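Local coordinates for flagella basal body P-ring formation protein FlgA (Salmonella typhimurium, PDB 3TEE) that takes part in assembling the flagellar P-ring in the periplasm, probably as a chaperone or modulator of that process, at residues K48-V56 and Y65-T73; D102-L110 and G127-I135. One frame throughout, in Å; residues are numbered along the deposited sequence.

Contact 1: residues K48-V56 and Y65-T73; sequences KLWGNVNVV and YLQVNVQAT
V55 and V68 are the valines that give most to the meeting of the two strands, with L66 and V70 close behind. They line one face of an antiparallel ladder in which V53 pairs with V68 and V55 with L66, so apolar side chains from both strands lie against one another on that face. CG2 of V68 lies 3.5 Å from CG2 of V53 and 4.0 Å from CG2 of V55, one methyl serving two neighbours. It can do so because chi1 of -58° sets that methyl between the backbone N and the carbonyl carbon. CG2 of V53 in turn reaches CG2 of V70 at 4.0 Å. Backbone bonds run in reciprocal pairs, the shortest from L66 N to V55 O at 2.7 Å. The other face, with N52, N54, Q67 and N69 beside V56 and Y65, is largely polar: ND2 of N69 donates to OD1 of N52 at 2.9 Å, with OD1 lying in the amide plane of N69 while the donor stands well above the carbonyl plane of N52. The chain turns a corner at N52; on its N-terminal side G51 still pairs with V70, and just before it CB of W50 packs on CB of A72 at 4.0 Å. This is the hairpin of strands 53-59 and 62-79. F11 of helix 2-14 covers its valine face, strand 21-26 adds V22, V24 and L26 beside V68 and V70, and V56 bonds to S42 of strand 40-42.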
# COMPACT_ATOMS: atom_id res chain seq x y z
N LYS A 48 -0.54 7.64 13.31
CA LYS A 48 -0.97 6.57 14.23
C LYS A 48 -2.44 6.75 14.59
O LYS A 48 -2.83 7.79 15.10
CB LYS A 48 -0.07 6.54 15.47
CG LYS A 48 -0.05 5.18 16.15
CD LYS A 48 0.90 5.15 17.33
CE LYS A 48 0.88 3.81 18.01
NZ LYS A 48 1.82 3.78 19.16
N LEU A 49 -3.26 5.73 14.31
CA LEU A 49 -4.72 5.74 14.51
C LEU A 49 -5.22 5.12 15.83
O LEU A 49 -6.32 5.45 16.27
CB LEU A 49 -5.37 5.00 13.32
CG LEU A 49 -5.46 5.77 11.99
CD1 LEU A 49 -4.59 5.13 10.94
CD2 LEU A 49 -6.89 5.82 11.48
N TRP A 50 -4.46 4.18 16.42
CA TRP A 50 -4.87 3.43 17.61
C TRP A 50 -3.62 3.02 18.40
O TRP A 50 -2.51 3.35 17.99
CB TRP A 50 -5.68 2.19 17.19
CG TRP A 50 -5.06 1.45 16.02
CD1 TRP A 50 -3.83 0.86 15.99
CD2 TRP A 50 -5.61 1.34 14.70
NE1 TRP A 50 -3.60 0.32 14.74
CE2 TRP A 50 -4.67 0.62 13.92
CE3 TRP A 50 -6.80 1.77 14.10
CZ2 TRP A 50 -4.89 0.31 12.58
CZ3 TRP A 50 -7.00 1.49 12.75
CH2 TRP A 50 -6.05 0.77 12.01
N GLY A 51 -3.81 2.28 19.48
CA GLY A 51 -2.72 1.91 20.37
C GLY A 51 -2.41 3.10 21.25
O GLY A 51 -3.33 3.87 21.58
N ASN A 52 -1.13 3.27 21.62
CA ASN A 52 -0.72 4.40 22.46
C ASN A 52 -0.53 5.63 21.62
O ASN A 52 0.37 5.71 20.78
CB ASN A 52 0.54 4.05 23.27
CG ASN A 52 0.32 2.92 24.24
OD1 ASN A 52 -0.72 2.83 24.91
ND2 ASN A 52 1.25 1.99 24.27
N VAL A 53 -1.45 6.58 21.76
CA VAL A 53 -1.38 7.78 20.93
C VAL A 53 -1.40 9.05 21.76
O VAL A 53 -1.88 9.04 22.89
CB VAL A 53 -2.45 7.80 19.80
CG1 VAL A 53 -2.33 6.60 18.84
CG2 VAL A 53 -3.86 7.89 20.37
N ASN A 54 -0.94 10.15 21.17
CA ASN A 54 -0.99 11.43 21.85
C ASN A 54 -2.13 12.23 21.22
O ASN A 54 -2.26 12.26 19.99
CB ASN A 54 0.35 12.19 21.72
CG ASN A 54 1.51 11.45 22.36
OD1 ASN A 54 1.45 11.00 23.51
ND2 ASN A 54 2.60 11.30 21.62
N VAL A 55 -2.97 12.84 22.05
CA VAL A 55 -4.08 13.67 21.58
C VAL A 55 -3.89 15.06 22.13
O VAL A 55 -3.73 15.22 23.34
CB VAL A 55 -5.45 13.10 22.02
CG1 VAL A 55 -6.60 14.06 21.67
CG2 VAL A 55 -5.70 11.72 21.42
N VAL A 56 -3.99 16.07 21.25
CA VAL A 56 -3.95 17.46 21.66
C VAL A 56 -5.41 17.84 21.96
O VAL A 56 -6.30 17.55 21.17
CB VAL A 56 -3.30 18.38 20.59
CG1 VAL A 56 -3.42 19.85 20.99
CG2 VAL A 56 -1.83 18.00 20.39
N TYR A 65 -1.72 17.99 26.27
CA TYR A 65 -1.17 16.85 25.54
C TYR A 65 -1.62 15.62 26.31
O TYR A 65 -1.10 15.34 27.40
CB TYR A 65 0.37 16.88 25.47
CG TYR A 65 1.02 18.02 24.72
CD1 TYR A 65 0.39 18.60 23.61
CD2 TYR A 65 2.30 18.46 25.04
CE1 TYR A 65 1.00 19.63 22.89
CE2 TYR A 65 2.93 19.46 24.30
CZ TYR A 65 2.27 20.05 23.23
OH TYR A 65 2.88 21.06 22.53
N LEU A 66 -2.63 14.92 25.80
CA LEU A 66 -3.15 13.75 26.48
C LEU A 66 -2.52 12.49 25.93
O LEU A 66 -2.24 12.39 24.73
CB LEU A 66 -4.69 13.66 26.37
CG LEU A 66 -5.51 14.93 26.71
CD1 LEU A 66 -6.98 14.66 26.52
CD2 LEU A 66 -5.24 15.43 28.16
N GLN A 67 -2.27 11.52 26.81
CA GLN A 67 -1.75 10.23 26.37
C GLN A 67 -2.89 9.26 26.56
O GLN A 67 -3.47 9.20 27.65
CB GLN A 67 -0.52 9.78 27.18
CG GLN A 67 0.71 10.67 27.00
CD GLN A 67 1.85 10.13 27.83
OE1 GLN A 67 1.77 10.05 29.07
NE2 GLN A 67 2.89 9.66 27.16
N VAL A 68 -3.29 8.58 25.49
CA VAL A 68 -4.41 7.65 25.56
C VAL A 68 -3.99 6.32 24.94
O VAL A 68 -3.12 6.27 24.09
CB VAL A 68 -5.74 8.17 24.91
CG1 VAL A 68 -6.22 9.48 25.52
CG2 VAL A 68 -5.60 8.29 23.39
N ASN A 69 -4.66 5.27 25.35
CA ASN A 69 -4.52 3.96 24.72
C ASN A 69 -5.86 3.71 24.00
O ASN A 69 -6.93 3.84 24.60
CB ASN A 69 -4.23 2.86 25.74
CG ASN A 69 -4.18 1.50 25.06
OD1 ASN A 69 -5.16 0.76 25.05
ND2 ASN A 69 -3.12 1.23 24.32
N VAL A 70 -5.79 3.39 22.73
CA VAL A 70 -6.99 3.13 21.93
C VAL A 70 -6.99 1.67 21.47
O VAL A 70 -6.17 1.27 20.66
CB VAL A 70 -7.11 4.11 20.73
CG1 VAL A 70 -8.36 3.83 19.89
CG2 VAL A 70 -7.05 5.57 21.20
N GLN A 71 -7.92 0.90 22.00
CA GLN A 71 -8.10 -0.50 21.56
C GLN A 71 -9.09 -0.46 20.41
O GLN A 71 -10.19 0.07 20.56
CB GLN A 71 -8.66 -1.36 22.70
CG GLN A 71 -7.77 -1.43 23.94
CD GLN A 71 -8.30 -2.37 25.00
OE1 GLN A 71 -9.47 -2.77 25.00
NE2 GLN A 71 -7.42 -2.79 25.90
N ALA A 72 -8.69 -0.95 19.22
CA ALA A 72 -9.59 -0.94 18.06
C ALA A 72 -9.66 -2.34 17.50
O ALA A 72 -8.62 -2.93 17.23
CB ALA A 72 -9.10 0.05 17.00
N THR A 73 -10.88 -2.91 17.44
CA THR A 73 -11.11 -4.27 16.91
C THR A 73 -11.79 -4.12 15.55
O THR A 73 -12.69 -3.31 15.39
CB THR A 73 -11.90 -5.16 17.90
OG1 THR A 73 -11.19 -5.23 19.14
CG2 THR A 73 -12.09 -6.60 17.40

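Contact 2: residues D102-L110 and G127-I135; sequences DQLPPRTVL and GQPVQLTMI
Q131 lays its side chain alongside P106 and across the ring of P105, whose CB approaches the amide nitrogen NE2 at 3.5 Å. The chain is extended beyond CG, which carries NE2 to P106 O at 2.8 Å; the bond is nearly straight (165°), uses a lone pair in the carbonyl plane and has its acceptor in the plane of the glutamine amide. The same oxygen accepts a longer bond from a water that also meets OG1 of T133. R107 approaches from another direction. Its chain bends at chi3 (79°), turning the guanidinium so that CB of L132 sits over one face, offset toward the rim, with NH2 3.6 Å away. CG2 of T133 meets NH1 at a similar distance. Residues P105 to T108 form a type II beta turn, and OG1 of T108 reaches back to bond with P105 O. The turn leads into a single backbone bridge between two loops that lie within the FlgA chaperone family region: T108 is bridged to Q131, L132 N donates to R107 O, and V109 N donates to V130 O at 2.8 Å. After the bridge, residues 132-134 coil into a short 3-10 segment. On the N-terminal side of the bridged Q131, the P129 ring packs on P105, its CG 3.8 Å from CD of P105, the two rings crossing at about a right angle. CG2 of the buried V109 touches CD2 of L132 at 3.7 Å, and the backbones of V109 and V130 both bond to V77 of strand 62-79.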
# COMPACT_ATOMS: atom_id res chain seq x y z
N ASP A 102 -4.70 -2.70 17.02
CA ASP A 102 -3.63 -2.08 17.79
C ASP A 102 -2.59 -3.11 18.24
O ASP A 102 -1.54 -2.73 18.75
CB ASP A 102 -4.18 -1.28 19.00
CG ASP A 102 -5.03 -2.14 19.91
OD1 ASP A 102 -6.12 -2.61 19.45
OD2 ASP A 102 -4.62 -2.35 21.08
N GLN A 103 -2.88 -4.41 18.07
CA GLN A 103 -1.90 -5.46 18.43
C GLN A 103 -1.27 -6.11 17.20
O GLN A 103 -0.45 -7.02 17.33
CB GLN A 103 -2.50 -6.50 19.38
CG GLN A 103 -2.72 -5.93 20.78
CD GLN A 103 -3.48 -6.83 21.70
OE1 GLN A 103 -4.26 -7.69 21.27
NE2 GLN A 103 -3.27 -6.65 22.99
N LEU A 104 -1.63 -5.62 16.02
CA LEU A 104 -1.13 -6.17 14.77
C LEU A 104 0.33 -5.79 14.50
O LEU A 104 0.75 -4.68 14.88
CB LEU A 104 -1.99 -5.68 13.59
CG LEU A 104 -3.38 -6.27 13.44
CD1 LEU A 104 -4.09 -5.59 12.28
CD2 LEU A 104 -3.30 -7.84 13.19
N PRO A 105 1.07 -6.63 13.74
CA PRO A 105 2.46 -6.25 13.36
C PRO A 105 2.48 -5.05 12.40
O PRO A 105 1.43 -4.75 11.81
CB PRO A 105 3.04 -7.53 12.73
CG PRO A 105 1.87 -8.33 12.31
CD PRO A 105 0.70 -7.96 13.21
N PRO A 106 3.63 -4.34 12.22
CA PRO A 106 3.65 -3.16 11.34
C PRO A 106 3.18 -3.37 9.92
O PRO A 106 3.50 -4.39 9.31
CB PRO A 106 5.13 -2.74 11.36
CG PRO A 106 5.65 -3.23 12.63
CD PRO A 106 4.96 -4.55 12.84
N ARG A 107 2.44 -2.39 9.39
CA ARG A 107 1.94 -2.36 8.02
C ARG A 107 1.12 -3.63 7.63
O ARG A 107 1.31 -4.17 6.54
CB ARG A 107 3.08 -2.09 7.02
CG ARG A 107 3.63 -0.66 7.09
CD ARG A 107 4.89 -0.51 6.25
NE ARG A 107 4.59 -0.38 4.82
CZ ARG A 107 5.41 -0.77 3.85
NH1 ARG A 107 6.57 -1.35 4.13
NH2 ARG A 107 5.06 -0.62 2.58
N THR A 108 0.23 -4.08 8.52
CA THR A 108 -0.65 -5.20 8.21
C THR A 108 -1.68 -4.65 7.24
O THR A 108 -2.24 -3.56 7.48
CB THR A 108 -1.32 -5.78 9.48
OG1 THR A 108 -0.31 -6.34 10.32
CG2 THR A 108 -2.38 -6.87 9.15
N VAL A 109 -1.97 -5.40 6.18
CA VAL A 109 -3.00 -5.04 5.21
C VAL A 109 -4.37 -5.13 5.89
O VAL A 109 -4.68 -6.14 6.53
CB VAL A 109 -2.92 -5.91 3.92
CG1 VAL A 109 -4.05 -5.55 2.96
CG2 VAL A 109 -1.57 -5.76 3.23
N LEU A 110 -5.20 -4.08 5.77
CA LEU A 110 -6.52 -4.09 6.40
C LEU A 110 -7.63 -4.28 5.39
O LEU A 110 -8.68 -4.88 5.71
CB LEU A 110 -6.75 -2.79 7.21
CG LEU A 110 -5.72 -2.45 8.29
CD1 LEU A 110 -6.06 -1.14 8.95
CD2 LEU A 110 -5.58 -3.58 9.32
N GLY A 127 -2.86 -18.17 9.53
CA GLY A 127 -3.02 -17.33 10.73
C GLY A 127 -2.13 -16.09 10.71
O GLY A 127 -2.38 -15.13 11.44
N GLN A 128 -1.09 -16.10 9.92
CA GLN A 128 -0.17 -14.95 9.85
C GLN A 128 -0.87 -13.68 9.31
O GLN A 128 -1.41 -13.73 8.21
CB GLN A 128 0.99 -15.33 8.91
CG GLN A 128 2.27 -14.55 9.08
CD GLN A 128 3.52 -15.36 8.83
OE1 GLN A 128 3.52 -16.47 8.23
NE2 GLN A 128 4.63 -14.80 9.25
N PRO A 129 -0.79 -12.51 9.98
CA PRO A 129 -1.30 -11.28 9.36
C PRO A 129 -0.45 -10.96 8.13
O PRO A 129 0.79 -11.17 8.13
CB PRO A 129 -1.09 -10.21 10.45
CG PRO A 129 -0.96 -10.98 11.73
CD PRO A 129 -0.22 -12.23 11.32
N VAL A 130 -1.10 -10.52 7.05
CA VAL A 130 -0.41 -10.20 5.81
C VAL A 130 0.14 -8.77 5.93
O VAL A 130 -0.64 -7.81 6.02
CB VAL A 130 -1.31 -10.39 4.56
CG1 VAL A 130 -0.62 -9.88 3.29
CG2 VAL A 130 -1.73 -11.86 4.40
N GLN A 131 1.46 -8.65 5.95
CA GLN A 131 2.12 -7.33 6.01
C GLN A 131 2.61 -6.92 4.64
O GLN A 131 2.96 -7.78 3.83
CB GLN A 131 3.28 -7.33 7.00
CG GLN A 131 2.86 -7.57 8.45
CD GLN A 131 4.08 -7.86 9.28
OE1 GLN A 131 4.43 -9.02 9.51
NE2 GLN A 131 4.77 -6.82 9.72
N LEU A 132 2.60 -5.61 4.35
CA LEU A 132 3.08 -5.05 3.07
C LEU A 132 4.54 -5.44 2.76
O LEU A 132 4.87 -5.68 1.60
CB LEU A 132 2.90 -3.52 3.02
CG LEU A 132 1.45 -3.00 2.94
CD1 LEU A 132 1.41 -1.50 3.09
CD2 LEU A 132 0.80 -3.37 1.60
N THR A 133 5.38 -5.60 3.80
CA THR A 133 6.77 -6.05 3.65
C THR A 133 6.90 -7.52 3.19
O THR A 133 7.99 -7.91 2.77
CB THR A 133 7.56 -5.84 4.95
OG1 THR A 133 6.82 -6.37 6.06
CG2 THR A 133 7.91 -4.37 5.19
N MET A 134 5.82 -8.34 3.29
CA MET A 134 5.86 -9.77 2.93
C MET A 134 5.48 -9.98 1.48
O MET A 134 5.56 -11.11 1.00
CB MET A 134 4.83 -10.58 3.75
CG MET A 134 5.14 -10.76 5.20
SD MET A 134 3.60 -11.29 6.08
CE MET A 134 4.36 -11.80 7.57
N ILE A 135 4.96 -8.95 0.83
CA ILE A 135 4.39 -9.07 -0.51
C ILE A 135 4.91 -8.03 -1.51
O ILE A 135 5.43 -6.98 -1.13
CB ILE A 135 2.81 -9.02 -0.42
CG1 ILE A 135 2.30 -7.61 -0.07
CG2 ILE A 135 2.24 -10.11 0.54
CD1 ILE A 135 0.78 -7.35 -0.29
O HOH W 1 6.44 -4.16 8.02

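The two contacts come in series along the chain, contact 1 closing before contact 2 opens, and their centres lie 19 Å apart. Strand 62-79 is the element they share: its earlier part forms the hairpin of contact 1, while its later residues V77 and V79 bond to the loops of contact 2. They also meet directly. D102 OD1 probably accepts a hydrogen bond from A72 N at 3.1 Å, and L110 CD1 packs on W50 CH2 at 3.6 Å. One long strand thus ties the sheet beside helix 2-14 to the loops flanking strand 118-120, physically linking the N-terminal part of FlgA to the region that leads toward the sheet that begins with strand 146-152.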